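Local coordinates for protein oxygen-independent coproporphyrinogen III oxidase (Escherichia coli, PDB 1OLT) that catalyses the anaerobic oxidative decarboxylation of two propionate groups of coproporphyrinogen III to vinyl groups, using a [4Fe-4S] cluster and S-adenosylmethionine to make protoporphyrinogen IX, at residues 53-58 with 320-325; 94-99 with 353-358; 103-108 with 134-139. All coordinates share one frame; numbering follows the deposited sequence. Where two conformers were deposited one is given.

Contact 1 (53-58 with 320-325); sequences LSLYVH and DLLGMG. With SAM (S-adenosylmethionine), chain D.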
loop_
_atom_site.group_PDB
_atom_site.type_symbol
_atom_site.label_atom_id
_atom_site.label_comp_id
_atom_site.label_asym_id
_atom_site.label_seq_id
_atom_site.Cartn_x
_atom_site.Cartn_y
_atom_site.Cartn_z
ATOM N N LEU A 53 -2.909 17.932 1.165
ATOM C CA LEU A 53 -2.132 17.277 0.146
ATOM C C LEU A 53 -1.255 16.228 0.795
ATOM O O LEU A 53 -0.580 16.476 1.770
ATOM C CB LEU A 53 -1.281 18.330 -0.620
ATOM C CG LEU A 53 -0.546 17.898 -1.888
ATOM C CD1 LEU A 53 -1.421 17.317 -2.926
ATOM C CD2 LEU A 53 0.284 19.088 -2.523
ATOM N N SER A 54 -1.263 15.059 0.198
ATOM C CA SER A 54 -0.357 13.960 0.459
ATOM C C SER A 54 0.578 13.773 -0.753
ATOM O O SER A 54 0.152 13.927 -1.878
ATOM C CB SER A 54 -1.206 12.686 0.687
ATOM O OG SER A 54 -0.316 11.569 0.894
ATOM N N LEU A 55 1.835 13.464 -0.512
ATOM C CA LEU A 55 2.816 13.303 -1.545
ATOM C C LEU A 55 3.338 11.884 -1.524
ATOM O O LEU A 55 3.617 11.363 -0.494
ATOM C CB LEU A 55 3.980 14.290 -1.337
ATOM C CG LEU A 55 3.624 15.748 -1.321
ATOM C CD1 LEU A 55 4.888 16.538 -1.116
ATOM C CD2 LEU A 55 2.951 16.151 -2.537
ATOM N N TYR A 56 3.468 11.282 -2.695
ATOM C CA TYR A 56 4.122 9.981 -2.873
ATOM C C TYR A 56 5.284 10.167 -3.870
ATOM O O TYR A 56 5.084 10.766 -4.907
ATOM C CB TYR A 56 3.146 8.918 -3.421
ATOM C CG TYR A 56 3.865 7.651 -3.695
ATOM C CD1 TYR A 56 4.200 6.793 -2.668
ATOM C CD2 TYR A 56 4.290 7.326 -4.990
ATOM C CE1 TYR A 56 4.988 5.617 -2.942
ATOM C CE2 TYR A 56 5.021 6.143 -5.258
ATOM C CZ TYR A 56 5.362 5.318 -4.237
ATOM O OH TYR A 56 6.133 4.206 -4.459
ATOM N N VAL A 57 6.483 9.671 -3.536
ATOM C CA VAL A 57 7.594 9.638 -4.467
ATOM C C VAL A 57 8.069 8.168 -4.667
ATOM O O VAL A 57 8.314 7.435 -3.677
ATOM C CB VAL A 57 8.792 10.487 -3.988
ATOM C CG1 VAL A 57 9.882 10.444 -5.059
ATOM C CG2 VAL A 57 8.381 11.924 -3.663
ATOM N N HIS A 58 8.115 7.727 -5.921
ATOM C CA HIS A 58 8.562 6.402 -6.273
ATOM C C HIS A 58 10.087 6.472 -6.497
ATOM O O HIS A 58 10.559 7.306 -7.246
ATOM C CB HIS A 58 7.940 5.892 -7.539
ATOM C CG HIS A 58 7.969 4.401 -7.623
ATOM N ND1 HIS A 58 7.175 3.613 -6.821
ATOM C CD2 HIS A 58 8.693 3.555 -8.403
ATOM C CE1 HIS A 58 7.390 2.339 -7.131
ATOM N NE2 HIS A 58 8.305 2.281 -8.087
ATOM N N ASP A 320 -5.937 15.077 -1.371
ATOM C CA ASP A 320 -5.498 14.870 -2.716
ATOM C C ASP A 320 -4.082 14.293 -2.593
ATOM O O ASP A 320 -3.296 14.759 -1.756
ATOM C CB ASP A 320 -5.453 16.170 -3.484
ATOM C CG ASP A 320 -6.800 16.657 -3.918
ATOM O OD1 ASP A 320 -7.713 15.848 -4.109
ATOM O OD2 ASP A 320 -7.033 17.879 -4.112
ATOM N N LEU A 321 -3.761 13.315 -3.437
ATOM C CA LEU A 321 -2.486 12.610 -3.392
ATOM C C LEU A 321 -1.773 12.864 -4.708
ATOM O O LEU A 321 -2.295 12.523 -5.775
ATOM C CB LEU A 321 -2.724 11.116 -3.252
ATOM C CG LEU A 321 -1.535 10.216 -3.650
ATOM C CD1 LEU A 321 -0.710 10.205 -2.496
ATOM C CD2 LEU A 321 -2.005 8.765 -4.067
ATOM N N LEU A 322 -0.619 13.511 -4.631
ATOM C CA LEU A 322 0.220 13.726 -5.781
ATOM C C LEU A 322 1.365 12.737 -5.778
ATOM O O LEU A 322 2.182 12.679 -4.840
ATOM C CB LEU A 322 0.798 15.151 -5.795
ATOM C CG LEU A 322 1.742 15.437 -6.933
ATOM C CD1 LEU A 322 1.061 15.423 -8.319
ATOM C CD2 LEU A 322 2.494 16.795 -6.704
ATOM N N GLY A 323 1.478 12.015 -6.871
ATOM C CA GLY A 323 2.467 10.991 -7.009
ATOM C C GLY A 323 3.517 11.468 -8.004
ATOM O O GLY A 323 3.185 11.924 -9.123
ATOM N N MET A 324 4.779 11.387 -7.601
ATOM C CA MET A 324 5.922 11.851 -8.442
ATOM C C MET A 324 6.858 10.680 -8.675
ATOM O O MET A 324 6.948 9.774 -7.837
ATOM C CB MET A 324 6.680 12.956 -7.722
ATOM C CG MET A 324 5.985 14.324 -7.660
ATOM S SD MET A 324 6.518 15.271 -6.172
ATOM C CE MET A 324 5.387 14.597 -4.967
ATOM N N GLY A 325 7.550 10.673 -9.808
ATOM C CA GLY A 325 8.489 9.633 -10.166
ATOM C C GLY A 325 7.867 8.546 -11.075
ATOM O O GLY A 325 6.651 8.530 -11.374
HETATM N N SAM D . 2.052 -3.762 -4.263
HETATM C CA SAM D . 2.530 -4.846 -3.384
HETATM C C SAM D . 1.840 -6.188 -3.702
HETATM O O SAM D . 2.457 -7.221 -4.028
HETATM O OXT SAM D . 0.599 -6.340 -3.675
HETATM C CB SAM D . 2.350 -4.448 -1.895
HETATM C CG SAM D . 3.238 -3.265 -1.395
HETATM S SD SAM D . 2.341 -1.700 -1.114
HETATM C CE SAM D . 2.059 -1.747 0.692
HETATM C "C5'" SAM D . 3.494 -0.278 -1.201
HETATM C "C4'" SAM D . 4.109 -0.134 -2.584
HETATM O "O4'" SAM D . 3.052 0.222 -3.460
HETATM C "C3'" SAM D . 5.136 0.996 -2.712
HETATM O "O3'" SAM D . 6.390 0.629 -2.166
HETATM C "C2'" SAM D . 5.068 1.229 -4.196
HETATM O "O2'" SAM D . 5.728 0.195 -4.875
HETATM C "C1'" SAM D . 3.557 1.118 -4.468
HETATM N N9 SAM D . 2.869 2.390 -4.334
HETATM C C8 SAM D . 2.407 2.963 -3.202
HETATM N N7 SAM D . 1.838 4.189 -3.529
HETATM C C5 SAM D . 1.945 4.365 -4.820
HETATM C C6 SAM D . 1.569 5.386 -5.648
HETATM N N6 SAM D . 0.921 6.462 -5.235
HETATM N N1 SAM D . 1.861 5.250 -6.957
HETATM C C2 SAM D . 2.496 4.167 -7.434
HETATM N N3 SAM D . 2.895 3.170 -6.633
HETATM C C4 SAM D . 2.611 3.268 -5.342
#

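Contact 2 (94-99 with 353-358); sequences VHRAPL and QGNALW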
loop_
_atom_site.group_PDB
_atom_site.type_symbol
_atom_site.label_atom_id
_atom_site.label_comp_id
_atom_site.label_asym_id
_atom_site.label_seq_id
_atom_site.Cartn_x
_atom_site.Cartn_y
_atom_site.Cartn_z
ATOM N N VAL A 94 9.640 20.899 -9.958
ATOM C CA VAL A 94 9.668 22.294 -10.359
ATOM C C VAL A 94 8.474 22.673 -11.249
ATOM O O VAL A 94 7.959 23.749 -11.155
ATOM C CB VAL A 94 11.088 22.569 -11.045
ATOM C CG1 VAL A 94 11.017 23.510 -12.075
ATOM C CG2 VAL A 94 12.109 22.926 -9.905
ATOM N N HIS A 95 8.033 21.747 -12.096
ATOM C CA HIS A 95 6.890 21.978 -12.943
ATOM C C HIS A 95 5.500 21.733 -12.268
ATOM O O HIS A 95 4.602 22.456 -12.545
ATOM C CB HIS A 95 7.032 21.163 -14.224
ATOM C CG HIS A 95 8.180 21.628 -15.086
ATOM N ND1 HIS A 95 7.987 22.345 -16.252
ATOM C CD2 HIS A 95 9.530 21.507 -14.940
ATOM C CE1 HIS A 95 9.167 22.631 -16.794
ATOM N NE2 HIS A 95 10.116 22.151 -16.013
ATOM N N ARG A 96 5.371 20.737 -11.396
ATOM C CA ARG A 96 4.083 20.366 -10.777
ATOM C C ARG A 96 3.784 21.142 -9.518
ATOM O O ARG A 96 2.646 21.588 -9.318
ATOM C CB ARG A 96 4.011 18.881 -10.447
ATOM C CG ARG A 96 3.798 17.999 -11.631
ATOM C CD ARG A 96 2.472 18.286 -12.261
ATOM N NE ARG A 96 1.979 17.312 -13.217
ATOM C CZ ARG A 96 1.376 17.613 -14.377
ATOM N NH1 ARG A 96 1.304 18.852 -14.831
ATOM N NH2 ARG A 96 0.895 16.638 -15.141
ATOM N N ALA A 97 4.793 21.379 -8.713
ATOM C CA ALA A 97 4.592 22.031 -7.433
ATOM C C ALA A 97 3.898 23.406 -7.419
ATOM O O ALA A 97 3.118 23.652 -6.489
ATOM C CB ALA A 97 5.883 22.070 -6.653
ATOM N N PRO A 98 4.133 24.310 -8.382
ATOM C CA PRO A 98 3.375 25.566 -8.400
ATOM C C PRO A 98 1.861 25.377 -8.520
ATOM O O PRO A 98 1.131 26.242 -8.089
ATOM C CB PRO A 98 3.934 26.342 -9.619
ATOM C CG PRO A 98 5.312 25.729 -9.856
ATOM C CD PRO A 98 5.172 24.267 -9.446
ATOM N N LEU A 99 1.411 24.254 -9.069
ATOM C CA LEU A 99 -0.026 23.952 -9.150
ATOM C C LEU A 99 -0.646 23.784 -7.741
ATOM O O LEU A 99 -1.842 23.922 -7.566
ATOM C CB LEU A 99 -0.273 22.690 -9.973
ATOM C CG LEU A 99 0.231 22.686 -11.413
ATOM C CD1 LEU A 99 -0.027 21.365 -11.988
ATOM C CD2 LEU A 99 -0.415 23.767 -12.251
ATOM N N GLN A 353 8.391 17.954 -21.478
ATOM C CA GLN A 353 7.096 18.612 -21.064
ATOM C C GLN A 353 7.128 19.054 -19.585
ATOM O O GLN A 353 6.261 19.728 -19.147
ATOM C CB GLN A 353 5.896 17.645 -21.215
ATOM C CG GLN A 353 5.696 17.162 -22.597
ATOM C CD GLN A 353 4.500 16.229 -22.740
ATOM O OE1 GLN A 353 3.557 16.289 -21.958
ATOM N NE2 GLN A 353 4.548 15.369 -23.739
ATOM N N GLY A 354 8.109 18.621 -18.829
ATOM C CA GLY A 354 8.141 18.877 -17.387
ATOM C C GLY A 354 7.276 18.001 -16.503
ATOM O O GLY A 354 7.324 18.132 -15.250
ATOM N N ASN A 355 6.574 17.042 -17.112
ATOM C CA ASN A 355 5.812 16.023 -16.397
ATOM C C ASN A 355 5.837 14.679 -17.162
ATOM O O ASN A 355 6.247 14.595 -18.333
ATOM C CB ASN A 355 4.322 16.519 -16.188
ATOM C CG ASN A 355 3.555 16.606 -17.457
ATOM O OD1 ASN A 355 3.405 17.707 -18.060
ATOM N ND2 ASN A 355 3.075 15.487 -17.922
ATOM N N ALA A 356 5.377 13.638 -16.506
ATOM C CA ALA A 356 5.377 12.316 -17.095
ATOM C C ALA A 356 3.978 11.719 -17.135
ATOM O O ALA A 356 3.835 10.505 -17.183
ATOM C CB ALA A 356 6.317 11.414 -16.304
ATOM N N LEU A 357 2.953 12.549 -17.149
ATOM C CA LEU A 357 1.571 12.036 -17.182
ATOM C C LEU A 357 1.372 11.134 -18.372
ATOM O O LEU A 357 1.587 11.538 -19.518
ATOM C CB LEU A 357 0.539 13.170 -17.211
ATOM C CG LEU A 357 -0.929 12.726 -17.345
ATOM C CD1 LEU A 357 -1.391 11.981 -16.201
ATOM C CD2 LEU A 357 -1.802 13.973 -17.516
ATOM N N TRP A 358 0.940 9.913 -18.084
ATOM C CA TRP A 358 0.777 8.847 -19.075
ATOM C C TRP A 358 -0.689 8.502 -19.318
ATOM O O TRP A 358 -1.178 8.526 -20.451
ATOM C CB TRP A 358 1.519 7.621 -18.584
ATOM C CG TRP A 358 1.387 6.418 -19.407
ATOM C CD1 TRP A 358 1.272 6.353 -20.756
ATOM C CD2 TRP A 358 1.383 5.085 -18.940
ATOM N NE1 TRP A 358 1.197 5.046 -21.159
ATOM C CE2 TRP A 358 1.231 4.243 -20.067
ATOM C CE3 TRP A 358 1.484 4.500 -17.671
ATOM C CZ2 TRP A 358 1.163 2.862 -19.964
ATOM C CZ3 TRP A 358 1.451 3.128 -17.556
ATOM C CH2 TRP A 358 1.279 2.309 -18.707
#

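Contact 3 (103-108 with 134-139); sequences RHVSQL and FQFNAD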
loop_
_atom_site.group_PDB
_atom_site.type_symbol
_atom_site.label_atom_id
_atom_site.label_comp_id
_atom_site.label_asym_id
_atom_site.label_seq_id
_atom_site.Cartn_x
_atom_site.Cartn_y
_atom_site.Cartn_z
ATOM N N ARG A 103 -1.499 24.743 -1.006
ATOM C CA ARG A 103 -1.818 23.549 -0.251
ATOM C C ARG A 103 -0.904 23.414 0.935
ATOM O O ARG A 103 0.165 24.041 0.995
ATOM C CB ARG A 103 -1.694 22.308 -1.134
ATOM C CG ARG A 103 -2.542 22.361 -2.398
ATOM C CD ARG A 103 -4.024 22.187 -2.210
ATOM N NE ARG A 103 -4.593 21.756 -3.489
ATOM C CZ ARG A 103 -5.179 20.591 -3.720
ATOM N NH1 ARG A 103 -5.364 19.709 -2.739
ATOM N NH2 ARG A 103 -5.618 20.328 -4.948
ATOM N N HIS A 104 -1.335 22.543 1.854
ATOM C CA HIS A 104 -0.596 22.172 3.034
ATOM C C HIS A 104 -0.452 20.668 3.009
ATOM O O HIS A 104 -1.448 19.974 2.838
ATOM C CB HIS A 104 -1.377 22.635 4.251
ATOM C CG HIS A 104 -1.505 24.125 4.310
ATOM N ND1 HIS A 104 -0.668 24.912 5.069
ATOM C CD2 HIS A 104 -2.313 24.981 3.628
ATOM C CE1 HIS A 104 -0.998 26.185 4.909
ATOM N NE2 HIS A 104 -1.978 26.256 4.023
ATOM N N VAL A 105 0.787 20.195 3.159
ATOM C CA VAL A 105 1.122 18.796 3.009
ATOM C C VAL A 105 1.035 18.150 4.395
ATOM O O VAL A 105 1.682 18.589 5.323
ATOM C CB VAL A 105 2.481 18.616 2.382
ATOM C CG1 VAL A 105 2.848 17.208 2.425
ATOM C CG2 VAL A 105 2.420 19.136 0.910
ATOM N N SER A 106 0.177 17.142 4.526
ATOM C CA SER A 106 -0.015 16.417 5.761
ATOM C C SER A 106 0.696 15.069 5.759
ATOM O O SER A 106 0.838 14.414 6.808
ATOM C CB SER A 106 -1.532 16.207 6.001
ATOM O OG SER A 106 -2.090 15.433 4.936
ATOM N N GLN A 107 1.187 14.675 4.595
ATOM C CA GLN A 107 1.708 13.311 4.399
ATOM C C GLN A 107 2.739 13.210 3.259
ATOM O O GLN A 107 2.480 13.739 2.181
ATOM C CB GLN A 107 0.530 12.455 4.050
ATOM C CG GLN A 107 0.705 11.005 4.233
ATOM C CD GLN A 107 -0.679 10.233 4.111
ATOM O OE1 GLN A 107 -1.290 9.866 5.125
ATOM N NE2 GLN A 107 -1.139 10.013 2.859
ATOM N N LEU A 108 3.862 12.517 3.493
ATOM C CA LEU A 108 4.823 12.197 2.446
ATOM C C LEU A 108 5.282 10.776 2.689
ATOM O O LEU A 108 5.637 10.426 3.815
ATOM C CB LEU A 108 6.042 13.127 2.527
ATOM C CG LEU A 108 7.294 12.742 1.739
ATOM C CD1 LEU A 108 7.003 12.770 0.284
ATOM C CD2 LEU A 108 8.417 13.662 2.109
ATOM N N PHE A 134 6.927 22.618 -1.637
ATOM C CA PHE A 134 5.609 22.397 -1.045
ATOM C C PHE A 134 5.665 22.864 0.402
ATOM O O PHE A 134 6.735 22.816 1.045
ATOM C CB PHE A 134 5.222 20.888 -1.060
ATOM C CG PHE A 134 5.137 20.272 -2.436
ATOM C CD1 PHE A 134 3.983 20.336 -3.164
ATOM C CD2 PHE A 134 6.227 19.579 -2.979
ATOM C CE1 PHE A 134 3.888 19.732 -4.395
ATOM C CE2 PHE A 134 6.149 18.984 -4.199
ATOM C CZ PHE A 134 4.984 19.050 -4.913
ATOM N N GLN A 135 4.533 23.287 0.915
ATOM C CA GLN A 135 4.390 23.688 2.297
ATOM C C GLN A 135 3.987 22.501 3.200
ATOM O O GLN A 135 2.860 22.034 3.158
ATOM C CB GLN A 135 3.348 24.823 2.410
ATOM C CG GLN A 135 3.509 25.575 3.732
ATOM C CD GLN A 135 2.694 26.869 3.845
ATOM O OE1 GLN A 135 2.349 27.524 2.820
ATOM N NE2 GLN A 135 2.397 27.265 5.104
ATOM N N PHE A 136 4.921 22.051 4.032
ATOM C CA PHE A 136 4.721 20.892 4.898
ATOM C C PHE A 136 4.149 21.331 6.217
ATOM O O PHE A 136 4.646 22.304 6.823
ATOM C CB PHE A 136 6.050 20.200 5.194
ATOM C CG PHE A 136 6.477 19.261 4.153
ATOM C CD1 PHE A 136 6.752 19.711 2.858
ATOM C CD2 PHE A 136 6.612 17.937 4.432
ATOM C CE1 PHE A 136 7.161 18.850 1.891
ATOM C CE2 PHE A 136 7.010 17.041 3.436
ATOM C CZ PHE A 136 7.267 17.517 2.165
ATOM N N ASN A 137 3.113 20.629 6.679
ATOM C CA ASN A 137 2.648 20.827 8.055
ATOM C C ASN A 137 3.796 20.365 8.996
ATOM O O ASN A 137 4.528 19.409 8.713
ATOM C CB ASN A 137 1.375 20.023 8.394
ATOM C CG ASN A 137 0.164 20.459 7.606
ATOM O OD1 ASN A 137 0.133 21.557 7.037
ATOM N ND2 ASN A 137 -0.868 19.602 7.579
ATOM N N ALA A 138 3.917 21.037 10.123
ATOM C CA ALA A 138 4.955 20.706 11.106
ATOM C C ALA A 138 4.800 19.282 11.670
ATOM O O ALA A 138 5.798 18.616 12.019
ATOM C CB ALA A 138 4.929 21.769 12.258
ATOM N N ASP A 139 3.556 18.809 11.732
ATOM C CA ASP A 139 3.264 17.444 12.194
ATOM C C ASP A 139 2.920 16.487 11.064
ATOM O O ASP A 139 2.242 15.515 11.279
ATOM C CB ASP A 139 2.128 17.463 13.212
ATOM C CG ASP A 139 0.852 17.918 12.610
ATOM O OD1 ASP A 139 0.868 18.376 11.438
ATOM O OD2 ASP A 139 -0.211 17.851 13.212
HETATM O O HOH W 1 2.328 23.224 -0.897
HETATM O O HOH W 2 1.590 23.774 5.975
HETATM O O HOH W 3 -3.109 19.949 5.734
#

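Contact 1 (53-58 with 320-325)
L55 rests its CD2 on L322 CB at 4.0 Å, on one face of a parallel strand pair in the sheet of the radical SAM domain. M324 adds a second bump to this row. It is modelled in two conformers, and in the one described it folds back at chi3 (-85°); for this conformer alone, its CE lies 3.8 Å from L55 CD2 and 4.2 Å from V57 CG2, so flexible and branched apolar chains mesh. On the opposite face, with S54, Y56 and L321, the bound S-adenosylmethionine packs against Y56 and L321. Y56 stands across from G323, which puts no side chain beside the ring, and lays one ring face against the adenine, with SAM C5 3.5 Å above its plane. Y56 OH is hydrogen-bonded to H58 ND1 (2.6 Å), which helps to set both rings, with H58 NE2 bonded to N72 O; H58 CE1 meets SAM O2' at the imidazole edge (3.5 Å). L321 closes the row, its CD2 3.9 Å from SAM N6 and its CD1 against S54 OG. Five backbone bonds, from S54 N to D320 O through H58 N to M324 O, hold the register. G325 then turns off with a positive phi (96°), where a CB would jam against the preceding carbonyl O and also strike H58 O. Polar ends are met from outside: D320 by a salt bridge to R103, S54 by Q107. Strand 105-112 borders 53-58 on its other side, helix 80-96 packs on V57 and M324, and strand 329-332 touches L321 and L322.

Contact 2 (94-99 with 353-358)
In R96 a bend at chi2 (-64°) swings the guanidinium out from the C-terminal end of helix 80-96 and over the side chain of N355, whose CG is held between its own backbone N and carbonyl carbon. This joins a helix of the radical SAM core to the turn where helix 343-353 gives way to strand 357-362. N355 CB lies over the centre of the guanidinium, 3.5 Å above its plane, and the amide, only 5° from parallel, continues over NH2, with R96 NH2 3.5 Å from N355 CG. Along the guanidinium edge, near its plane, L357 CB lies 4.1 Å from R96 NH2. The charge is answered from outside by a salt bridge to E38, in helix 38-45, which also touches N355 and L357. The preceding residue, H95, presents a ring face to G354, the first residue beyond helix 343-353 to leave helical angles, with a positive phi. G354 CA sits 3.6 Å from the H95 ring centroid, 13° off the normal, a CH-pi contact. Glycine suits this place twice: a CB would jam against the preceding carbonyl, and it would run into the imidazole. Next to the ring, H95 CB comes within 3.2 Å of G354 O.

Contact 3 (103-108 with 134-139)
The F136 ring carries V105 CG1 over the centre of one face, 4.3 Å from its centroid and 9° off the normal, a CH-pi contact, while L108 CD2 approaches its edge, 3.9 Å from F136 CE2. R131 adds a cation-pi interaction from helix 120-133, so the phenylalanine has both apolar and charged neighbours. The H104 imidazole instead has N137 OD1 near its plane, and the Q135 amide runs alongside, its plane turned 56° from the ring. Branched V105, buried between the strands, packs its CG2 on F134 CB at 3.8 Å. V105 N donates to Q135 O (2.8 Å). In turn, N137 N donates to V105 O (2.8 Å). Strand 136-137 thus makes a single parallel bridge, V105 with F136, before the chains diverge, within the beta-alpha-beta crossover from strand 105-112 to 140-146. With N137 CG anti to its carbonyl carbon (chi1 -65°), the amide is carried across toward H104 and two waters: OD1 accepts from one that also bonds H104 ND1, and ND2 donates to another, which reaches H104 O weakly. A leucine in place of N137 would probably leave both waters without their amide mate and the imidazole of H104 freer to turn. On the solvent side, these water-bridged polar ends probably tolerate more movement than the direct backbone bonds of V105.

Overall arrangement
From the N terminus, 53-58 opens the series and meets 320-325, so contact 1 closes a loop of 261 residues. Before that loop shuts, 94-99 begins a second, which contact 2 closes at 353-358; the two therefore cross. Contact 3, closing a short loop from 103-108 to 134-139, is nested inside both. Contacts 1 and 3 share a sheet, since strands 53-62 and 105-112 are neighbours and L55 N probably bonds to Q107 O. Contacts 2 and 3 meet where A97 packs on F134. Contacts 1 and 2 do not touch; their nearest atoms are about 5 Å apart. Together they tie strands 53-62 and 105-112 and helix 80-96 to strand 320-324 and to the turn leading into 357-362.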